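Local coordinates for protein transcriptional activator, putative (Pyrococcus furiosus, PDB 1RTW) that is a putative transcriptional activator of the all-helical TENA/THI-4/PQQC family, its chains assembling here as a tetramer, at residues M1-L6 and L172-E177; Y45-N49 and A102-V106; M54-M58 and F69-I73; W136-R140 and F152-S158. All coordinates share one frame; numbering follows the deposited sequence.

All four contacts join helices of one all-helical chain, and most of the residues that touch are buried. Contact 1, its centre about 18 Å from the centre of the chain, fastens the N-terminal helix with two hydrogen bonds between an asparagine amide and Ser3, exposed Met1 lying at its margin. Contacts 2 and 3 share helix 33-60: nearly parallel packing on helix 100-115 with aromatic rings and a bridging water, and nearly antiparallel, mainly apolar packing on helix 66-89, where a second subunit adds its own side chains. Contact 4 lies on the opposite side of the chain's centre from contact 2 and pairs two tryptophans, with an exposed arginine along one side.

Contact 1 (M1-L6 and L172-E177); sequences MFSEEL and LNSLAE
Asn173 turns its side chain back beside its own backbone N (chi1 -80°), which carries the amide over to the first turn of helix 2-8, while Ser3 holds OG between its N and carbonyl carbon (chi1 59°), facing that amide. Both ends of the amide are used. Ser3 N donates to Asn173 OD1 at 2.7 Å, nearly straight and in the carbonyl plane of the amide. At the other end Asn173 ND2 donates to Ser3 OG at 2.8 Å, with the hydroxyl close to the amide plane. The amide thus grips backbone and side chain of one residue, which fixes its rotation.

Selenomethionine Met1 bends over the same amide group, its CG 3.3 Å from Asn173 ND2, and forms the outer margin of the contact. Next to the polar pair the surface turns apolar. Ala176 CB sits over one face of the Phe2 ring, 3.6 Å from CG, and Leu172 CG approaches the ring edge, 4.1 Å from Phe2 CD2. Leu6 and Leu172 reach toward each other tip to tip, CD1 of the first 4.0 Å from CD2 of the second. Helix 118-142 adds Tyr126 beside Ser3 and Leu172, and helix 181-201 lies against Phe2 and Leu6.

The axes of segments 2-6 and 172-176 run close to perpendicular, so the join is short. An N-H in the first turn of a helix has no backbone carbonyl one turn earlier to bond; here Asn173 OD1 satisfies that of Ser3, tying the start of helix 2-8 to the last turns of helix 159-176.

Contact 2 (Y45-N49 and A102-V106); sequences YFVKN and AKSYV
Val106 and Phe46 each bury 82 Å² here, and Tyr45 follows with 65 Å². Val106 CG1 packs on Asn49, 3.5 Å from CB, while Val106 CG2 reaches Tyr45 CE1 at 3.7 Å and also touches Asn49 and Phe46. Phe46 slides past Val106 in the opposite direction and brings CE1 over the centre of one face of the Tyr105 ring, 3.5 Å from Tyr105 CE2; the ring planes are 38° apart, an oblique pairing. Phe197 of helix 181-201 stacks with Tyr105 as well, and Glu198 is hydrogen-bonded to its hydroxyl.

This is side-by-side packing of two helices in the bundle, 33-60 and 100-115, whose segments 45-49 and 102-106 run nearly parallel, at 12°. The nearest atoms of a bound phosphate ion and the Phe46 side chain are about 4 Å apart.

Tyr45 swings its ring toward helix 100-115 with CG opposite the backbone N (chi1 174°). Its OH holds a water at 2.6 Å, and that water donates weakly to Lys103 O. Over the ring centre, 3.4 Å from the plane, hangs Asn49 ND2, which also donates to Tyr45 O at 2.9 Å from above the carbonyl plane, on the face opposite Asn49 N.

Contact 3 (M54-M58 and F69-I73); sequences MALLM and FAESI
The Phe69 ring lies with one face against the backbone of helix 33-60. Over that face stand Met58 CA and the carbonyl carbon of Leu57, both shifted toward the rim; the Met58 CA makes a CH-pi contact 4.0 Å from the ring centroid and 13° off the normal. The far end of the ring meets Leu57, whose CB is 3.7 Å from Phe69 CE1, and Met54 O approaches obliquely, 3.6 Å from Phe69 CD1.

Two selenomethionines, Met54 and Met58, both reach Ile73, and Met58 also runs along Phe69. Met58 leaves its backbone with CG opposite the N (chi1 174°) and stays extended, passing alongside Phe69 in the opposite direction until its methyl CE touches Ala70 CB at 4.1 Å. On the way its SE comes within 4.0 Å of Ile73 CD1. Met54 instead bends at its last torsion (chi3 75°), which carries CE to Ser72 CB at 3.6 Å. Ile73 fills the ground between, its CG1 beside Met54 CB and its CD1 on Ala55 CA. Ser72 OG bonds back to Phe68 O in its own helix.

The antiparallel pair, helices 33-60 and 66-89, forms a helical hairpin. Helix 118-142 covers it through Leu125 and Phe118, helix 159-176 brings Tyr164 against Met54 and Ser72, and a second subunit packs its own Ile73 on Met58 and its Met58 on Ile73.

Contact 4 (W136-R140 and F152-S158); sequences WKWVR and FINHWSS
A knob-into-hole packing joins helix 118-142 to the short helix 150-157: the indole of Trp136 sits among Phe152, Ile153, Trp156 and Ser157. The axes of segments 136-140 and 152-157 cross at -124° and come within 8.3 Å, close enough for the small Ser157 to lie against the Trp136 backbone, its CB 3.5 Å from Trp136 O.

Trp136 and Trp156 lie side by side and point the same way, but the indoles are tilted. Trp156 CE3 stands over one face of the Trp136 indole, 3.4 Å from NE1, and the planes of the five-membered ring of Trp136 and the six-membered ring of Trp156 differ by 32°. On the benzene side of the Trp136 indole, CZ3 meets Ile153 CG1 at 4.0 Å. Ile153 also turns CG2 to Val139 CG1, 3.9 Å away, crossing it at about a right angle. Tyr132 meets both indoles edge-to-face, Glu79 accepts from Trp156 NE1, and the nearest atoms of a bound phosphate ion and the Trp156 side chain are about 4 Å apart.

Arg140, at the exposed margin, bends at chi3 (57°) and lays one face of its guanidinium over Ser157 CB. Within helix 150-157, Ser157 OG bonds back to Ile153 O, four residues earlier. Where that helix ends, Ser158 takes the N-cap position of the following one, with OG bonded to Phe161 N and, at 3.0 Å, to His155 O.

Contact 1 (M1-L6 and L172-E177)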
loop_
_atom_site.group_PDB
_atom_site.type_symbol
_atom_site.label_atom_id
_atom_site.label_comp_id
_atom_site.label_asym_id
_atom_site.label_seq_id
_atom_site.Cartn_x
_atom_site.Cartn_y
_atom_site.Cartn_z
HETATM N N MSE B 1 12.333 -17.622 -22.928
HETATM C CA MSE B 1 13.005 -17.214 -21.663
HETATM C C MSE B 1 12.914 -15.707 -21.498
HETATM O O MSE B 1 13.731 -14.962 -22.038
HETATM C CB MSE B 1 14.464 -17.660 -21.671
HETATM C CG MSE B 1 15.205 -17.338 -20.393
HETATM SE SE MSE B 1 16.575 -18.624 -20.028
HETATM C CE MSE B 1 15.490 -19.943 -19.106
ATOM N N PHE B 2 11.911 -15.288 -20.731
ATOM C CA PHE B 2 11.613 -13.886 -20.459
ATOM C C PHE B 2 12.839 -13.025 -20.136
ATOM O O PHE B 2 13.021 -11.958 -20.718
ATOM C CB PHE B 2 10.600 -13.816 -19.316
ATOM C CG PHE B 2 9.854 -12.517 -19.231
ATOM C CD1 PHE B 2 9.123 -12.048 -20.317
ATOM C CD2 PHE B 2 9.825 -11.794 -18.039
ATOM C CE1 PHE B 2 8.361 -10.878 -20.220
ATOM C CE2 PHE B 2 9.066 -10.618 -17.927
ATOM C CZ PHE B 2 8.331 -10.163 -19.023
ATOM N N SER B 3 13.683 -13.510 -19.229
ATOM C CA SER B 3 14.887 -12.794 -18.810
ATOM C C SER B 3 15.788 -12.406 -19.975
ATOM O O SER B 3 16.208 -11.255 -20.089
ATOM C CB SER B 3 15.677 -13.626 -17.799
ATOM O OG SER B 3 16.057 -14.870 -18.352
ATOM N N GLU B 4 16.089 -13.376 -20.831
ATOM C CA GLU B 4 16.930 -13.126 -21.987
ATOM C C GLU B 4 16.212 -12.218 -22.976
ATOM O O GLU B 4 16.840 -11.382 -23.628
ATOM C CB GLU B 4 17.364 -14.441 -22.627
ATOM C CG GLU B 4 18.343 -15.216 -21.740
ATOM C CD GLU B 4 18.904 -16.475 -22.386
ATOM O OE1 GLU B 4 18.678 -16.699 -23.597
ATOM O OE2 GLU B 4 19.580 -17.246 -21.672
ATOM N N GLU B 5 14.891 -12.337 -23.034
ATOM C CA GLU B 5 14.101 -11.491 -23.918
ATOM C C GLU B 5 14.233 -10.040 -23.462
ATOM O O GLU B 5 14.514 -9.147 -24.266
ATOM C CB GLU B 5 12.632 -11.899 -23.878
ATOM C CG GLU B 5 12.333 -13.242 -24.517
ATOM C CD GLU B 5 10.877 -13.663 -24.360
ATOM O OE1 GLU B 5 10.000 -12.785 -24.177
ATOM O OE2 GLU B 5 10.610 -14.882 -24.416
ATOM N N LEU B 6 14.025 -9.820 -22.165
ATOM C CA LEU B 6 14.117 -8.496 -21.566
ATOM C C LEU B 6 15.445 -7.834 -21.896
ATOM O O LEU B 6 15.480 -6.687 -22.336
ATOM C CB LEU B 6 13.957 -8.597 -20.051
ATOM C CG LEU B 6 12.563 -8.968 -19.549
ATOM C CD1 LEU B 6 12.601 -9.130 -18.050
ATOM C CD2 LEU B 6 11.547 -7.903 -19.948
ATOM N N LEU B 172 11.847 -15.405 -11.907
ATOM C CA LEU B 172 11.192 -14.520 -12.870
ATOM C C LEU B 172 10.703 -15.273 -14.106
ATOM O O LEU B 172 9.532 -15.191 -14.476
ATOM C CB LEU B 172 12.152 -13.422 -13.329
ATOM C CG LEU B 172 11.602 -12.450 -14.374
ATOM C CD1 LEU B 172 10.456 -11.639 -13.769
ATOM C CD2 LEU B 172 12.714 -11.533 -14.870
ATOM N N ASN B 173 11.622 -15.972 -14.762
ATOM C CA ASN B 173 11.301 -16.732 -15.964
ATOM C C ASN B 173 10.119 -17.662 -15.757
ATOM O O ASN B 173 9.271 -17.808 -16.632
ATOM C CB ASN B 173 12.517 -17.539 -16.408
ATOM C CG ASN B 173 13.508 -16.704 -17.171
ATOM O OD1 ASN B 173 13.138 -15.721 -17.810
ATOM N ND2 ASN B 173 14.774 -17.103 -17.134
ATOM N N SER B 174 10.081 -18.270 -14.580
ATOM C CA SER B 174 9.036 -19.203 -14.190
ATOM C C SER B 174 7.686 -18.534 -13.905
ATOM O O SER B 174 6.635 -19.163 -14.074
ATOM C CB SER B 174 9.508 -19.978 -12.963
ATOM O OG SER B 174 8.549 -20.928 -12.555
ATOM N N LEU B 175 7.735 -17.293 -13.411
ATOM C CA LEU B 175 6.548 -16.489 -13.097
ATOM C C LEU B 175 5.943 -15.967 -14.390
ATOM O O LEU B 175 4.721 -15.842 -14.522
ATOM C CB LEU B 175 6.935 -15.284 -12.243
ATOM C CG LEU B 175 6.774 -15.294 -10.723
ATOM C CD1 LEU B 175 7.449 -14.045 -10.165
ATOM C CD2 LEU B 175 5.295 -15.322 -10.341
ATOM N N ALA B 176 6.819 -15.587 -15.313
ATOM C CA ALA B 176 6.402 -15.069 -16.604
ATOM C C ALA B 176 5.661 -16.143 -17.396
ATOM O O ALA B 176 4.613 -15.875 -17.974
ATOM C CB ALA B 176 7.617 -14.583 -17.384
ATOM N N GLU B 177 6.161 -17.375 -17.344
ATOM C CA GLU B 177 5.553 -18.475 -18.084
ATOM C C GLU B 177 4.109 -18.806 -17.745
ATOM O O GLU B 177 3.482 -19.602 -18.448
ATOM C CB GLU B 177 6.417 -19.738 -18.019
ATOM C CG GLU B 177 7.805 -19.575 -18.637
ATOM C CD GLU B 177 7.808 -18.742 -19.923
ATOM O OE1 GLU B 177 7.106 -19.115 -20.890
ATOM O OE2 GLU B 177 8.522 -17.712 -19.964
#

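Contact 2 (Y45-N49 and A102-V106)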
loop_
_atom_site.group_PDB
_atom_site.type_symbol
_atom_site.label_atom_id
_atom_site.label_comp_id
_atom_site.label_asym_id
_atom_site.label_seq_id
_atom_site.Cartn_x
_atom_site.Cartn_y
_atom_site.Cartn_z
ATOM N N TYR B 45 21.703 5.895 -0.469
ATOM C CA TYR B 45 20.304 6.268 -0.372
ATOM C C TYR B 45 19.479 5.286 -1.207
ATOM O O TYR B 45 18.414 4.839 -0.785
ATOM C CB TYR B 45 20.101 7.675 -0.919
ATOM C CG TYR B 45 18.659 8.102 -1.000
ATOM C CD1 TYR B 45 17.984 8.137 -2.225
ATOM C CD2 TYR B 45 17.984 8.517 0.135
ATOM C CE1 TYR B 45 16.662 8.588 -2.307
ATOM C CE2 TYR B 45 16.665 8.970 0.069
ATOM C CZ TYR B 45 16.011 9.002 -1.151
ATOM O OH TYR B 45 14.707 9.447 -1.183
ATOM N N PHE B 46 19.992 4.928 -2.377
ATOM C CA PHE B 46 19.282 3.996 -3.237
ATOM C C PHE B 46 19.164 2.615 -2.588
ATOM O O PHE B 46 18.107 2.009 -2.615
ATOM C CB PHE B 46 19.976 3.870 -4.605
ATOM C CG PHE B 46 19.287 2.912 -5.545
ATOM C CD1 PHE B 46 18.157 3.309 -6.260
ATOM C CD2 PHE B 46 19.704 1.589 -5.643
ATOM C CE1 PHE B 46 17.449 2.394 -7.048
ATOM C CE2 PHE B 46 18.997 0.662 -6.433
ATOM C CZ PHE B 46 17.868 1.067 -7.132
ATOM N N VAL B 47 20.254 2.132 -1.997
ATOM C CA VAL B 47 20.265 0.805 -1.373
ATOM C C VAL B 47 19.236 0.700 -0.254
ATOM O O VAL B 47 18.500 -0.285 -0.170
ATOM C CB VAL B 47 21.679 0.448 -0.853
ATOM C CG1 VAL B 47 21.634 -0.813 -0.011
ATOM C CG2 VAL B 47 22.647 0.273 -2.032
ATOM N N LYS B 48 19.176 1.730 0.588
ATOM C CA LYS B 48 18.226 1.759 1.694
ATOM C C LYS B 48 16.804 1.597 1.171
ATOM O O LYS B 48 16.021 0.806 1.698
ATOM C CB LYS B 48 18.323 3.082 2.476
ATOM C CG LYS B 48 19.494 3.164 3.453
ATOM C CD LYS B 48 19.455 4.426 4.311
ATOM C CE LYS B 48 19.639 5.684 3.471
ATOM N NZ LYS B 48 19.675 6.918 4.307
ATOM N N ASN B 49 16.489 2.326 0.109
ATOM C CA ASN B 49 15.153 2.280 -0.456
ATOM C C ASN B 49 14.903 1.063 -1.305
ATOM O O ASN B 49 13.763 0.654 -1.489
ATOM C CB ASN B 49 14.873 3.559 -1.215
ATOM C CG ASN B 49 14.701 4.727 -0.287
ATOM O OD1 ASN B 49 13.731 4.781 0.473
ATOM N ND2 ASN B 49 15.655 5.654 -0.309
ATOM N N ALA B 102 18.393 10.283 -8.355
ATOM C CA ALA B 102 18.314 9.192 -7.392
ATOM C C ALA B 102 16.921 9.079 -6.780
ATOM O O ALA B 102 16.341 7.994 -6.754
ATOM C CB ALA B 102 19.374 9.353 -6.310
ATOM N N LYS B 103 16.380 10.201 -6.310
ATOM C CA LYS B 103 15.044 10.212 -5.700
ATOM C C LYS B 103 13.993 9.740 -6.698
ATOM O O LYS B 103 13.073 9.010 -6.348
ATOM C CB LYS B 103 14.675 11.617 -5.212
ATOM C CG LYS B 103 15.618 12.179 -4.167
ATOM C CD LYS B 103 15.117 13.508 -3.637
ATOM C CE LYS B 103 15.052 14.570 -4.732
ATOM N NZ LYS B 103 14.649 15.905 -4.188
ATOM N N SER B 104 14.161 10.156 -7.947
ATOM C CA SER B 104 13.262 9.802 -9.030
ATOM C C SER B 104 13.276 8.291 -9.304
ATOM O O SER B 104 12.258 7.682 -9.616
ATOM C CB SER B 104 13.697 10.574 -10.273
ATOM O OG SER B 104 12.799 10.359 -11.336
ATOM N N TYR B 105 14.442 7.684 -9.189
ATOM C CA TYR B 105 14.577 6.256 -9.423
ATOM C C TYR B 105 13.912 5.521 -8.260
ATOM O O TYR B 105 13.112 4.589 -8.458
ATOM C CB TYR B 105 16.067 5.919 -9.527
ATOM C CG TYR B 105 16.391 4.504 -9.936
ATOM C CD1 TYR B 105 15.386 3.556 -10.123
ATOM C CD2 TYR B 105 17.727 4.102 -10.112
ATOM C CE1 TYR B 105 15.691 2.251 -10.467
ATOM C CE2 TYR B 105 18.043 2.799 -10.458
ATOM C CZ TYR B 105 17.015 1.881 -10.629
ATOM O OH TYR B 105 17.290 0.577 -10.924
ATOM N N VAL B 106 14.214 5.976 -7.050
ATOM C CA VAL B 106 13.650 5.389 -5.837
ATOM C C VAL B 106 12.127 5.443 -5.837
ATOM O O VAL B 106 11.464 4.423 -5.640
ATOM C CB VAL B 106 14.193 6.104 -4.569
ATOM C CG1 VAL B 106 13.303 5.812 -3.337
ATOM C CG2 VAL B 106 15.623 5.666 -4.314
HETATM O O HOH W 1 12.926 9.676 -3.010
#

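Contact 3 (M54-M58 and F69-I73)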
loop_
_atom_site.group_PDB
_atom_site.type_symbol
_atom_site.label_atom_id
_atom_site.label_comp_id
_atom_site.label_asym_id
_atom_site.label_seq_id
_atom_site.Cartn_x
_atom_site.Cartn_y
_atom_site.Cartn_z
HETATM N N MSE B 54 12.060 -4.151 -1.900
HETATM C CA MSE B 54 12.046 -5.598 -1.784
HETATM C C MSE B 54 11.074 -6.062 -0.709
HETATM O O MSE B 54 10.486 -7.134 -0.816
HETATM C CB MSE B 54 13.446 -6.108 -1.442
HETATM C CG MSE B 54 14.487 -5.883 -2.510
HETATM SE SE MSE B 54 16.247 -6.278 -1.839
HETATM C CE MSE B 54 16.102 -8.205 -1.877
ATOM N N ALA B 55 10.927 -5.265 0.343
ATOM C CA ALA B 55 10.031 -5.614 1.428
ATOM C C ALA B 55 8.579 -5.480 0.933
ATOM O O ALA B 55 7.707 -6.256 1.287
ATOM C CB ALA B 55 10.309 -4.727 2.628
ATOM N N LEU B 56 8.333 -4.498 0.080
ATOM C CA LEU B 56 7.010 -4.313 -0.479
ATOM C C LEU B 56 6.659 -5.512 -1.354
ATOM O O LEU B 56 5.530 -6.000 -1.313
ATOM C CB LEU B 56 6.971 -3.031 -1.280
ATOM C CG LEU B 56 6.862 -1.818 -0.365
ATOM C CD1 LEU B 56 6.983 -0.557 -1.180
ATOM C CD2 LEU B 56 5.539 -1.847 0.364
ATOM N N LEU B 57 7.640 -6.008 -2.110
ATOM C CA LEU B 57 7.437 -7.164 -2.966
ATOM C C LEU B 57 7.186 -8.395 -2.099
ATOM O O LEU B 57 6.285 -9.184 -2.380
ATOM C CB LEU B 57 8.658 -7.406 -3.854
ATOM C CG LEU B 57 8.892 -6.425 -4.994
ATOM C CD1 LEU B 57 10.176 -6.785 -5.735
ATOM C CD2 LEU B 57 7.704 -6.441 -5.943
HETATM N N MSE B 58 7.951 -8.518 -1.014
HETATM C CA MSE B 58 7.809 -9.651 -0.100
HETATM C C MSE B 58 6.376 -9.808 0.404
HETATM O O MSE B 58 5.819 -10.906 0.399
HETATM C CB MSE B 58 8.773 -9.528 1.091
HETATM C CG MSE B 58 8.566 -10.600 2.147
HETATM SE SE MSE B 58 10.014 -10.714 3.458
HETATM C CE MSE B 58 9.621 -12.479 4.154
ATOM N N PHE B 69 12.817 -14.170 -0.122
ATOM C CA PHE B 69 12.776 -12.758 0.215
ATOM C C PHE B 69 13.389 -12.474 1.569
ATOM O O PHE B 69 14.054 -11.456 1.739
ATOM C CB PHE B 69 11.350 -12.219 0.140
ATOM C CG PHE B 69 10.960 -11.732 -1.236
ATOM C CD1 PHE B 69 11.433 -10.513 -1.711
ATOM C CD2 PHE B 69 10.118 -12.476 -2.044
ATOM C CE1 PHE B 69 11.067 -10.041 -2.971
ATOM C CE2 PHE B 69 9.748 -12.014 -3.308
ATOM C CZ PHE B 69 10.220 -10.794 -3.772
ATOM N N ALA B 70 13.187 -13.379 2.527
ATOM C CA ALA B 70 13.761 -13.194 3.862
ATOM C C ALA B 70 15.286 -13.203 3.810
ATOM O O ALA B 70 15.939 -12.335 4.400
ATOM C CB ALA B 70 13.270 -14.258 4.806
ATOM N N GLU B 71 15.827 -14.159 3.058
ATOM C CA GLU B 71 17.263 -14.333 2.882
ATOM C C GLU B 71 17.877 -13.223 2.047
ATOM O O GLU B 71 18.957 -12.728 2.373
ATOM C CB GLU B 71 17.555 -15.684 2.214
ATOM C CG GLU B 71 17.245 -16.907 3.079
ATOM C CD GLU B 71 16.875 -18.145 2.268
ATOM O OE1 GLU B 71 16.188 -19.027 2.834
ATOM O OE2 GLU B 71 17.250 -18.241 1.074
ATOM N N SER B 72 17.192 -12.841 0.971
ATOM C CA SER B 72 17.679 -11.796 0.077
ATOM C C SER B 72 17.734 -10.444 0.759
ATOM O O SER B 72 18.734 -9.730 0.644
ATOM C CB SER B 72 16.820 -11.705 -1.178
ATOM O OG SER B 72 16.872 -12.913 -1.890
ATOM N N ILE B 73 16.668 -10.085 1.463
ATOM C CA ILE B 73 16.641 -8.802 2.170
ATOM C C ILE B 73 17.757 -8.744 3.209
ATOM O O ILE B 73 18.454 -7.726 3.327
ATOM C CB ILE B 73 15.284 -8.552 2.824
ATOM C CG1 ILE B 73 14.240 -8.309 1.733
ATOM C CG2 ILE B 73 15.352 -7.364 3.782
ATOM C CD1 ILE B 73 12.828 -8.110 2.273
#

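Contact 4 (W136-R140 and F152-S158)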
loop_
_atom_site.group_PDB
_atom_site.type_symbol
_atom_site.label_atom_id
_atom_site.label_comp_id
_atom_site.label_asym_id
_atom_site.label_seq_id
_atom_site.Cartn_x
_atom_site.Cartn_y
_atom_site.Cartn_z
ATOM N N TRP B 136 29.609 -4.182 -12.552
ATOM C CA TRP B 136 30.729 -4.451 -11.674
ATOM C C TRP B 136 31.549 -5.642 -12.161
ATOM O O TRP B 136 32.732 -5.755 -11.851
ATOM C CB TRP B 136 30.240 -4.611 -10.236
ATOM C CG TRP B 136 29.697 -3.311 -9.726
ATOM C CD1 TRP B 136 28.380 -2.941 -9.647
ATOM C CD2 TRP B 136 30.457 -2.166 -9.327
ATOM N NE1 TRP B 136 28.278 -1.641 -9.234
ATOM C CE2 TRP B 136 29.529 -1.141 -9.029
ATOM C CE3 TRP B 136 31.824 -1.909 -9.192
ATOM C CZ2 TRP B 136 29.937 0.130 -8.612
ATOM C CZ3 TRP B 136 32.224 -0.644 -8.779
ATOM C CH2 TRP B 136 31.282 0.356 -8.489
ATOM N N LYS B 137 30.932 -6.502 -12.964
ATOM C CA LYS B 137 31.640 -7.648 -13.520
ATOM C C LYS B 137 32.579 -7.077 -14.586
ATOM O O LYS B 137 33.740 -7.481 -14.686
ATOM C CB LYS B 137 30.657 -8.643 -14.141
ATOM C CG LYS B 137 31.201 -10.056 -14.269
ATOM C CD LYS B 137 30.093 -11.073 -14.512
ATOM C CE LYS B 137 29.338 -10.803 -15.808
ATOM N NZ LYS B 137 28.245 -11.790 -16.031
ATOM N N TRP B 138 32.079 -6.099 -15.342
ATOM C CA TRP B 138 32.874 -5.446 -16.369
ATOM C C TRP B 138 34.084 -4.799 -15.710
ATOM O O TRP B 138 35.204 -4.904 -16.206
ATOM C CB TRP B 138 32.066 -4.369 -17.091
ATOM C CG TRP B 138 32.815 -3.762 -18.258
ATOM C CD1 TRP B 138 32.753 -4.157 -19.561
ATOM C CD2 TRP B 138 33.769 -2.690 -18.212
ATOM N NE1 TRP B 138 33.610 -3.407 -20.330
ATOM C CE2 TRP B 138 34.246 -2.503 -19.528
ATOM C CE3 TRP B 138 34.270 -1.880 -17.188
ATOM C CZ2 TRP B 138 35.200 -1.524 -19.847
ATOM C CZ3 TRP B 138 35.220 -0.908 -17.506
ATOM C CH2 TRP B 138 35.676 -0.744 -18.828
ATOM N N VAL B 139 33.845 -4.119 -14.594
ATOM C CA VAL B 139 34.914 -3.459 -13.865
ATOM C C VAL B 139 35.978 -4.449 -13.389
ATOM O O VAL B 139 37.168 -4.199 -13.555
ATOM C CB VAL B 139 34.364 -2.646 -12.679
ATOM C CG1 VAL B 139 35.500 -2.131 -11.823
ATOM C CG2 VAL B 139 33.546 -1.473 -13.191
ATOM N N ARG B 140 35.556 -5.580 -12.830
ATOM C CA ARG B 140 36.507 -6.579 -12.348
ATOM C C ARG B 140 37.359 -7.126 -13.492
ATOM O O ARG B 140 38.546 -7.410 -13.315
ATOM C CB ARG B 140 35.782 -7.745 -11.667
ATOM C CG ARG B 140 36.733 -8.813 -11.123
ATOM C CD ARG B 140 35.993 -10.067 -10.670
ATOM N NE ARG B 140 35.192 -10.653 -11.747
ATOM C CZ ARG B 140 34.236 -11.561 -11.566
ATOM N NH1 ARG B 140 33.951 -12.002 -10.346
ATOM N NH2 ARG B 140 33.555 -12.027 -12.605
ATOM N N PHE B 152 33.609 -2.940 -3.091
ATOM C CA PHE B 152 32.412 -2.803 -3.927
ATOM C C PHE B 152 32.495 -3.606 -5.215
ATOM O O PHE B 152 31.514 -4.230 -5.625
ATOM C CB PHE B 152 32.163 -1.336 -4.271
ATOM C CG PHE B 152 31.933 -0.480 -3.075
ATOM C CD1 PHE B 152 30.650 -0.248 -2.616
ATOM C CD2 PHE B 152 33.004 0.057 -2.379
ATOM C CE1 PHE B 152 30.434 0.505 -1.478
ATOM C CE2 PHE B 152 32.803 0.811 -1.242
ATOM C CZ PHE B 152 31.514 1.037 -0.785
ATOM N N ILE B 153 33.662 -3.581 -5.851
ATOM C CA ILE B 153 33.870 -4.307 -7.088
ATOM C C ILE B 153 33.659 -5.798 -6.856
ATOM O O ILE B 153 32.985 -6.461 -7.640
ATOM C CB ILE B 153 35.284 -4.083 -7.635
ATOM C CG1 ILE B 153 35.533 -2.595 -7.820
ATOM C CG2 ILE B 153 35.443 -4.778 -8.979
ATOM C CD1 ILE B 153 36.949 -2.269 -8.194
ATOM N N ASN B 154 34.226 -6.306 -5.763
ATOM C CA ASN B 154 34.114 -7.715 -5.411
ATOM C C ASN B 154 32.706 -8.135 -5.029
ATOM O O ASN B 154 32.233 -9.169 -5.482
ATOM C CB ASN B 154 35.064 -8.077 -4.260
ATOM C CG ASN B 154 36.524 -8.144 -4.697
ATOM O OD1 ASN B 154 36.831 -8.381 -5.875
ATOM N ND2 ASN B 154 37.434 -7.934 -3.744
ATOM N N HIS B 155 32.035 -7.346 -4.194
ATOM C CA HIS B 155 30.691 -7.707 -3.771
ATOM C C HIS B 155 29.697 -7.884 -4.922
ATOM O O HIS B 155 29.044 -8.919 -5.015
ATOM C CB HIS B 155 30.130 -6.711 -2.745
ATOM C CG HIS B 155 28.701 -6.986 -2.378
ATOM N ND1 HIS B 155 27.664 -6.176 -2.786
ATOM C CD2 HIS B 155 28.136 -8.036 -1.746
ATOM C CE1 HIS B 155 26.519 -6.727 -2.429
ATOM N NE2 HIS B 155 26.771 -7.854 -1.797
ATOM N N TRP B 156 29.626 -6.910 -5.823
ATOM C CA TRP B 156 28.681 -7.005 -6.927
ATOM C C TRP B 156 29.079 -7.907 -8.092
ATOM O O TRP B 156 28.234 -8.261 -8.924
ATOM C CB TRP B 156 28.287 -5.616 -7.413
ATOM C CG TRP B 156 27.358 -4.940 -6.470
ATOM C CD1 TRP B 156 26.173 -5.428 -5.993
ATOM C CD2 TRP B 156 27.515 -3.649 -5.896
ATOM N NE1 TRP B 156 25.583 -4.517 -5.156
ATOM C CE2 TRP B 156 26.397 -3.408 -5.072
ATOM C CE3 TRP B 156 28.504 -2.661 -5.986
ATOM C CZ2 TRP B 156 26.223 -2.226 -4.360
ATOM C CZ3 TRP B 156 28.337 -1.488 -5.283
ATOM C CH2 TRP B 156 27.208 -1.280 -4.473
ATOM N N SER B 157 30.354 -8.283 -8.142
ATOM C CA SER B 157 30.854 -9.160 -9.197
ATOM C C SER B 157 31.115 -10.575 -8.675
ATOM O O SER B 157 31.394 -11.485 -9.455
ATOM C CB SER B 157 32.143 -8.592 -9.801
ATOM O OG SER B 157 33.211 -8.630 -8.866
ATOM N N SER B 158 30.997 -10.759 -7.361
ATOM C CA SER B 158 31.244 -12.062 -6.738
ATOM C C SER B 158 30.336 -13.183 -7.238
ATOM O O SER B 158 29.249 -12.938 -7.763
ATOM C CB SER B 158 31.128 -11.963 -5.213
ATOM O OG SER B 158 29.777 -11.815 -4.798
#